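Local atomic coordinates of nonstructural protein 2 (Human rotavirus C, PDB entry 2GU0), a protein that probably binds single-stranded RNA, hydrolyses nucleoside triphosphates and unwinds RNA helices as a homooctamer, supporting viroplasm formation, genome replication and packaging. Residues 25-30 with 69-74; 115-118 with 122-125; 270-275 with 283-288. All blocks are in the same frame, centred on the assembly; numbering follows the deposited sequence.

How the contacts relate
The three contacts follow one another along the chain without interleaving. Contacts 1 and 2 lie within the N-terminal part of the protein, their centres 25 Å apart and their nearest atoms about 7 Å apart, so they do not touch; helix 74-90 bridges them, its Tyr76 meeting Val27 and Tyr71 and its Leu82 meeting Ile118. Contact 3 belongs to the C-terminal, HIT-clan part, across the chain's centre, with centres 43 Å from contact 1 and 38 Å from contact 2. It rests beside helix 231-243. All three come within reach of other subunits, so each local arrangement also borders an interface of the octamer.

Contact 1. Residues 25-30 with 69-74; sequences KAVQTM and LDYESD
Val27 and Tyr71 meet through a CH-pi contact. The CG1 methyl of Val27 lies 3.6 Å from the centroid of the Tyr71 ring and only 6° off the ring normal, so it sits over the middle of the face. Val27 CG1 is anti to its backbone N (chi1 178°), the branch position that carries this methyl to the ring. The opposite face of the Tyr71 ring is met by CG of Glu72, displaced toward the rim, and the ring of Phe61 stands nearly perpendicular to it. Tyr76 of helix 74-90 touches both Val27 and Tyr71.

No hydrogen bond joins the two segments; the polar contacts lie within them or with neighbouring residues. On the helix, Thr29 OG1 donates to Lys25 O at 3.0 Å, from above the carbonyl plane, and Thr29 N shares that acceptor. On the loop, the chain makes a type I beta turn from Asp70 to Ser73, with Tyr71 at its second position, where the side chain can reach the helix. Ser73 OG then accepts from Gln75 N.

The result is an aromatic residue packed against helix 24-32 from a turn whose last residue, Ser73, is the N-cap of helix 74-90 in the N-terminal region of NSP2.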
# COMPACT_ATOMS: atom_id res chain seq x y z
N LYS A 25 -8.81 -29.12 3.49
CA LYS A 25 -8.68 -29.57 4.87
C LYS A 25 -8.92 -31.07 4.89
O LYS A 25 -8.19 -31.82 5.54
CB LYS A 25 -9.66 -28.84 5.78
CG LYS A 25 -9.48 -27.34 5.76
CD LYS A 25 -8.07 -26.94 6.14
CE LYS A 25 -7.94 -26.75 7.62
NZ LYS A 25 -8.88 -25.68 8.07
N ALA A 26 -9.95 -31.51 4.18
CA ALA A 26 -10.24 -32.93 4.12
C ALA A 26 -8.93 -33.63 3.76
O ALA A 26 -8.40 -34.42 4.53
CB ALA A 26 -11.29 -33.20 3.09
N VAL A 27 -8.40 -33.30 2.59
CA VAL A 27 -7.14 -33.87 2.12
C VAL A 27 -6.04 -33.80 3.18
O VAL A 27 -5.39 -34.79 3.46
CB VAL A 27 -6.65 -33.16 0.84
CG1 VAL A 27 -5.31 -33.73 0.39
CG2 VAL A 27 -7.69 -33.32 -0.25
N GLN A 28 -5.84 -32.64 3.78
CA GLN A 28 -4.82 -32.48 4.80
C GLN A 28 -5.01 -33.49 5.93
O GLN A 28 -4.05 -34.09 6.42
CB GLN A 28 -4.85 -31.05 5.36
CG GLN A 28 -4.24 -30.87 6.73
CD GLN A 28 -4.14 -29.40 7.13
OE1 GLN A 28 -4.99 -28.59 6.75
NE2 GLN A 28 -3.11 -29.05 7.90
N THR A 29 -6.26 -33.68 6.31
CA THR A 29 -6.63 -34.61 7.37
C THR A 29 -6.38 -36.09 7.03
O THR A 29 -5.82 -36.83 7.83
CB THR A 29 -8.11 -34.43 7.72
OG1 THR A 29 -8.30 -33.10 8.20
CG2 THR A 29 -8.54 -35.40 8.79
N MET A 30 -6.78 -36.53 5.85
CA MET A 30 -6.57 -37.92 5.53
C MET A 30 -5.11 -38.21 5.28
O MET A 30 -4.70 -39.37 5.34
CB MET A 30 -7.42 -38.36 4.33
CG MET A 30 -6.75 -38.21 3.01
SD MET A 30 -5.64 -39.56 2.60
CE MET A 30 -5.46 -39.22 0.86
N LEU A 69 -0.27 -32.55 -6.74
CA LEU A 69 -1.31 -31.55 -6.85
C LEU A 69 -1.17 -30.57 -5.71
O LEU A 69 -1.14 -30.98 -4.55
CB LEU A 69 -2.68 -32.21 -6.76
CG LEU A 69 -3.03 -33.12 -7.92
CD1 LEU A 69 -4.20 -34.01 -7.58
CD2 LEU A 69 -3.32 -32.26 -9.12
N ASP A 70 -1.08 -29.29 -6.00
CA ASP A 70 -0.97 -28.32 -4.93
C ASP A 70 -2.41 -28.04 -4.50
O ASP A 70 -2.99 -26.99 -4.80
CB ASP A 70 -0.24 -27.07 -5.43
CG ASP A 70 -0.08 -26.03 -4.35
OD1 ASP A 70 -0.04 -26.42 -3.16
OD2 ASP A 70 -0.00 -24.83 -4.70
N TYR A 71 -2.99 -29.01 -3.80
CA TYR A 71 -4.36 -28.94 -3.34
C TYR A 71 -4.61 -27.81 -2.36
O TYR A 71 -5.77 -27.51 -2.04
CB TYR A 71 -4.73 -30.28 -2.72
CG TYR A 71 -3.97 -30.60 -1.45
CD1 TYR A 71 -4.41 -30.14 -0.22
CD2 TYR A 71 -2.78 -31.32 -1.49
CE1 TYR A 71 -3.70 -30.38 0.93
CE2 TYR A 71 -2.05 -31.56 -0.35
CZ TYR A 71 -2.52 -31.08 0.87
OH TYR A 71 -1.79 -31.25 2.02
N GLU A 72 -3.54 -27.19 -1.88
CA GLU A 72 -3.65 -26.08 -0.94
C GLU A 72 -3.99 -24.84 -1.74
O GLU A 72 -4.40 -23.81 -1.19
CB GLU A 72 -2.33 -25.87 -0.19
CG GLU A 72 -1.90 -27.06 0.63
CD GLU A 72 -1.74 -26.72 2.11
OE1 GLU A 72 -2.41 -25.76 2.57
OE2 GLU A 72 -0.97 -27.43 2.80
N SER A 73 -3.82 -24.95 -3.05
CA SER A 73 -4.10 -23.87 -3.99
C SER A 73 -5.57 -23.49 -4.17
O SER A 73 -6.47 -24.33 -4.06
CB SER A 73 -3.51 -24.23 -5.36
OG SER A 73 -3.86 -23.24 -6.30
N ASP A 74 -5.81 -22.22 -4.46
CA ASP A 74 -7.16 -21.71 -4.68
C ASP A 74 -7.65 -22.29 -5.99
O ASP A 74 -8.82 -22.20 -6.33
CB ASP A 74 -7.16 -20.19 -4.82
CG ASP A 74 -7.67 -19.49 -3.59
OD1 ASP A 74 -8.70 -19.95 -3.04
OD2 ASP A 74 -7.06 -18.47 -3.18

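Contact 2. Residues 115-118 with 122-125; sequences LCRI and NDIL
Arg117 and Asp123 are brought together by two torsions: the Asp123 carboxylate is anti to its backbone N (chi1 -174°), while the Arg117 chain bends at chi3 (58°) and turns its guanidinium side-on to the acid. The salt bridge uses two nitrogens. Arg117 NE donates to Asp123 OD2 at 2.8 Å, almost straight (172°) and in the guanidinium plane; Arg117 NH2 reaches the syn lone pair of Asp123 OD1 at 3.1 Å, tilted from that plane. The two planes are well turned from each other, so the pairing is bidentate but not coplanar. Asp123 OD2 also accepts from Asn155 ND2, and Arg117 NH1 donates to the carbonyls of Pro150 and Thr152, which helps fix the guanidinium's rotation.

Aliphatic groups complete the join. Leu125 CD1 lies over the centre of one guanidinium face, 3.3 Å from Arg117 CZ, and CG1 of Ile124 approaches NH2 near the edge. Farther along comes an apolar pair, Ile118 CG1 packing on Leu125 CB at 4.1 Å.

Asp123 OD1 also accepts a hydrogen bond from Leu125 N, two residues on. This closure is an Asx turn, tied by salt bridge to helix 108-119 in the loop leading to helix 129-139.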
# COMPACT_ATOMS: atom_id res chain seq x y z
N LEU A 115 -10.17 -24.14 -16.85
CA LEU A 115 -10.59 -23.20 -15.80
C LEU A 115 -10.37 -21.76 -16.23
O LEU A 115 -11.21 -20.89 -15.97
CB LEU A 115 -9.81 -23.43 -14.50
CG LEU A 115 -10.15 -24.61 -13.60
CD1 LEU A 115 -9.22 -24.58 -12.40
CD2 LEU A 115 -11.60 -24.54 -13.17
N CYS A 116 -9.24 -21.49 -16.87
CA CYS A 116 -8.93 -20.15 -17.34
C CYS A 116 -9.88 -19.77 -18.45
O CYS A 116 -10.37 -18.65 -18.49
CB CYS A 116 -7.48 -20.08 -17.83
SG CYS A 116 -6.26 -20.30 -16.50
N ARG A 117 -10.14 -20.70 -19.36
CA ARG A 117 -11.06 -20.39 -20.46
C ARG A 117 -12.41 -20.07 -19.87
O ARG A 117 -13.06 -19.11 -20.27
CB ARG A 117 -11.22 -21.58 -21.42
CG ARG A 117 -10.05 -21.84 -22.36
CD ARG A 117 -10.47 -22.79 -23.47
NE ARG A 117 -11.59 -22.24 -24.22
CZ ARG A 117 -12.37 -22.92 -25.05
NH1 ARG A 117 -12.16 -24.22 -25.25
NH2 ARG A 117 -13.37 -22.32 -25.66
N ILE A 118 -12.84 -20.86 -18.90
CA ILE A 118 -14.13 -20.66 -18.29
C ILE A 118 -14.31 -19.36 -17.49
O ILE A 118 -15.37 -18.74 -17.59
CB ILE A 118 -14.51 -21.85 -17.41
CG1 ILE A 118 -14.46 -23.13 -18.24
CG2 ILE A 118 -15.90 -21.67 -16.89
CD1 ILE A 118 -14.53 -24.39 -17.42
N ASN A 122 -14.87 -13.34 -22.02
CA ASN A 122 -14.86 -13.22 -23.47
C ASN A 122 -14.86 -14.58 -24.14
O ASN A 122 -15.09 -14.68 -25.34
CB ASN A 122 -13.62 -12.47 -23.92
CG ASN A 122 -13.45 -11.15 -23.21
OD1 ASN A 122 -14.39 -10.36 -23.11
ND2 ASN A 122 -12.24 -10.89 -22.72
N ASP A 123 -14.60 -15.63 -23.37
CA ASP A 123 -14.57 -16.97 -23.93
C ASP A 123 -15.96 -17.59 -23.96
O ASP A 123 -16.78 -17.34 -23.09
CB ASP A 123 -13.60 -17.85 -23.14
CG ASP A 123 -13.42 -19.22 -23.76
OD1 ASP A 123 -14.41 -19.95 -23.93
OD2 ASP A 123 -12.28 -19.57 -24.07
N ILE A 124 -16.23 -18.40 -24.98
CA ILE A 124 -17.53 -19.03 -25.13
C ILE A 124 -17.85 -19.98 -24.00
O ILE A 124 -19.03 -20.19 -23.69
CB ILE A 124 -17.64 -19.83 -26.46
CG1 ILE A 124 -16.55 -20.89 -26.53
CG2 ILE A 124 -17.55 -18.88 -27.66
CD1 ILE A 124 -16.57 -21.71 -27.83
N LEU A 125 -16.82 -20.56 -23.39
CA LEU A 125 -17.03 -21.50 -22.28
C LEU A 125 -17.44 -20.77 -21.02
O LEU A 125 -17.71 -21.39 -20.00
CB LEU A 125 -15.77 -22.32 -22.00
CG LEU A 125 -15.25 -23.26 -23.08
CD1 LEU A 125 -14.15 -24.14 -22.50
CD2 LEU A 125 -16.37 -24.12 -23.61

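Contact 3. Residues 270-275 with 283-288; sequences IGQLCG and KTSLYS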
# COMPACT_ATOMS: atom_id res chain seq x y z
N ILE A 270 5.74 -44.25 -36.19
CA ILE A 270 4.53 -44.73 -35.53
C ILE A 270 3.84 -45.74 -36.43
O ILE A 270 2.99 -46.51 -35.99
CB ILE A 270 3.57 -43.55 -35.19
CG1 ILE A 270 4.22 -42.65 -34.13
CG2 ILE A 270 2.24 -44.06 -34.67
CD1 ILE A 270 4.70 -43.41 -32.92
N GLY A 271 4.21 -45.74 -37.71
CA GLY A 271 3.63 -46.70 -38.63
C GLY A 271 4.31 -48.03 -38.37
O GLY A 271 3.66 -49.07 -38.29
N GLN A 272 5.63 -47.97 -38.22
CA GLN A 272 6.43 -49.16 -37.97
C GLN A 272 6.06 -49.84 -36.66
O GLN A 272 6.07 -51.07 -36.57
CB GLN A 272 7.92 -48.80 -37.95
CG GLN A 272 8.43 -48.13 -39.22
CD GLN A 272 9.93 -48.24 -39.38
OE1 GLN A 272 10.69 -47.90 -38.48
NE2 GLN A 272 10.37 -48.71 -40.54
N LEU A 273 5.72 -49.05 -35.64
CA LEU A 273 5.35 -49.62 -34.35
C LEU A 273 4.01 -50.36 -34.42
O LEU A 273 3.83 -51.39 -33.77
CB LEU A 273 5.28 -48.52 -33.29
CG LEU A 273 6.63 -47.89 -32.92
CD1 LEU A 273 6.42 -46.80 -31.89
CD2 LEU A 273 7.55 -48.95 -32.36
N CYS A 274 3.09 -49.84 -35.23
CA CYS A 274 1.77 -50.44 -35.38
C CYS A 274 1.80 -51.70 -36.22
O CYS A 274 0.83 -52.46 -36.24
CB CYS A 274 0.80 -49.43 -36.00
SG CYS A 274 0.40 -48.07 -34.91
N GLY A 275 2.90 -51.92 -36.93
CA GLY A 275 3.03 -53.10 -37.75
C GLY A 275 3.71 -54.21 -36.97
O GLY A 275 3.55 -55.40 -37.28
N LYS A 283 12.66 -46.09 -34.05
CA LYS A 283 13.07 -44.81 -33.48
C LYS A 283 14.00 -44.09 -34.43
O LYS A 283 14.28 -42.91 -34.27
CB LYS A 283 13.79 -45.01 -32.15
CG LYS A 283 15.19 -45.55 -32.30
CD LYS A 283 16.05 -45.30 -31.07
CE LYS A 283 15.66 -46.17 -29.90
NZ LYS A 283 16.46 -45.83 -28.70
N THR A 284 14.50 -44.81 -35.43
CA THR A 284 15.42 -44.24 -36.40
C THR A 284 14.76 -43.35 -37.43
O THR A 284 15.23 -42.25 -37.70
CB THR A 284 16.18 -45.38 -37.13
OG1 THR A 284 17.03 -46.05 -36.19
CG2 THR A 284 17.03 -44.83 -38.28
N SER A 285 13.66 -43.83 -38.01
CA SER A 285 12.96 -43.06 -39.03
C SER A 285 12.41 -41.72 -38.53
O SER A 285 11.85 -40.95 -39.30
CB SER A 285 11.84 -43.91 -39.65
OG SER A 285 11.18 -44.70 -38.67
N LEU A 286 12.59 -41.45 -37.24
CA LEU A 286 12.13 -40.20 -36.63
C LEU A 286 12.95 -38.99 -37.07
O LEU A 286 12.42 -37.90 -37.25
CB LEU A 286 12.20 -40.28 -35.11
CG LEU A 286 11.13 -41.03 -34.33
CD1 LEU A 286 11.44 -40.91 -32.85
CD2 LEU A 286 9.76 -40.44 -34.63
N TYR A 287 14.25 -39.19 -37.23
CA TYR A 287 15.15 -38.12 -37.62
C TYR A 287 15.81 -38.41 -38.95
O TYR A 287 16.60 -37.60 -39.44
CB TYR A 287 16.23 -37.97 -36.56
CG TYR A 287 16.92 -39.28 -36.29
CD1 TYR A 287 17.92 -39.75 -37.13
CD2 TYR A 287 16.53 -40.08 -35.22
CE1 TYR A 287 18.52 -40.99 -36.92
CE2 TYR A 287 17.12 -41.32 -35.00
CZ TYR A 287 18.12 -41.77 -35.85
OH TYR A 287 18.69 -43.00 -35.64
N SER A 288 15.50 -39.55 -39.53
CA SER A 288 16.10 -39.92 -40.80
C SER A 288 15.21 -39.65 -42.02
O SER A 288 15.66 -39.83 -43.15
CB SER A 288 16.53 -41.38 -40.78
OG SER A 288 15.42 -42.23 -40.56
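Gln272 and Ser285 make the one side-chain meeting here, within a run of short helices following helix 264-275 in the C-terminal, HIT-clan part of the protein: helix 279-282 and then the weakly bonded short helix 285-288. The closest CA atoms across the contact, those of Gln272 and Ser285, are 9.0 Å apart, and only 80 Å² of surface is buried between the segments, both sides summed, so the approach is slight and lies at the surface.

In the second segment, Thr284 comes first as a backbone acceptor: its carbonyl oxygen faces the following turn. Ser285 follows, pointing toward the helix. Its OG sits between the backbone N and the carbonyl carbon (chi1 39°), a position that leaves it beside both Gln272 OE1 and its hydrogen-bond partner Ala282 O, while the side chain packs on Thr268 and Cys269 of helix 264-275. Gln272 reaches across with a chain extended beyond CG. Leu286 is buried, touching Cys269 as well as Met232 and Ala235 of helix 231-243, where Leu238 likewise receives Ile270. Tyr287 has Thr284 O over the centre of one ring face and packs on Ser308 of a neighbouring subunit. Ser288 closes the turn: its OG donates to Thr284 O at 2.9 Å, while Tyr287 N reaches that oxygen at 3.2 Å from the opposite face of the carbonyl plane.

Across the contact itself, Gln272 OE1 lies 3.2 Å from Ser285 OG.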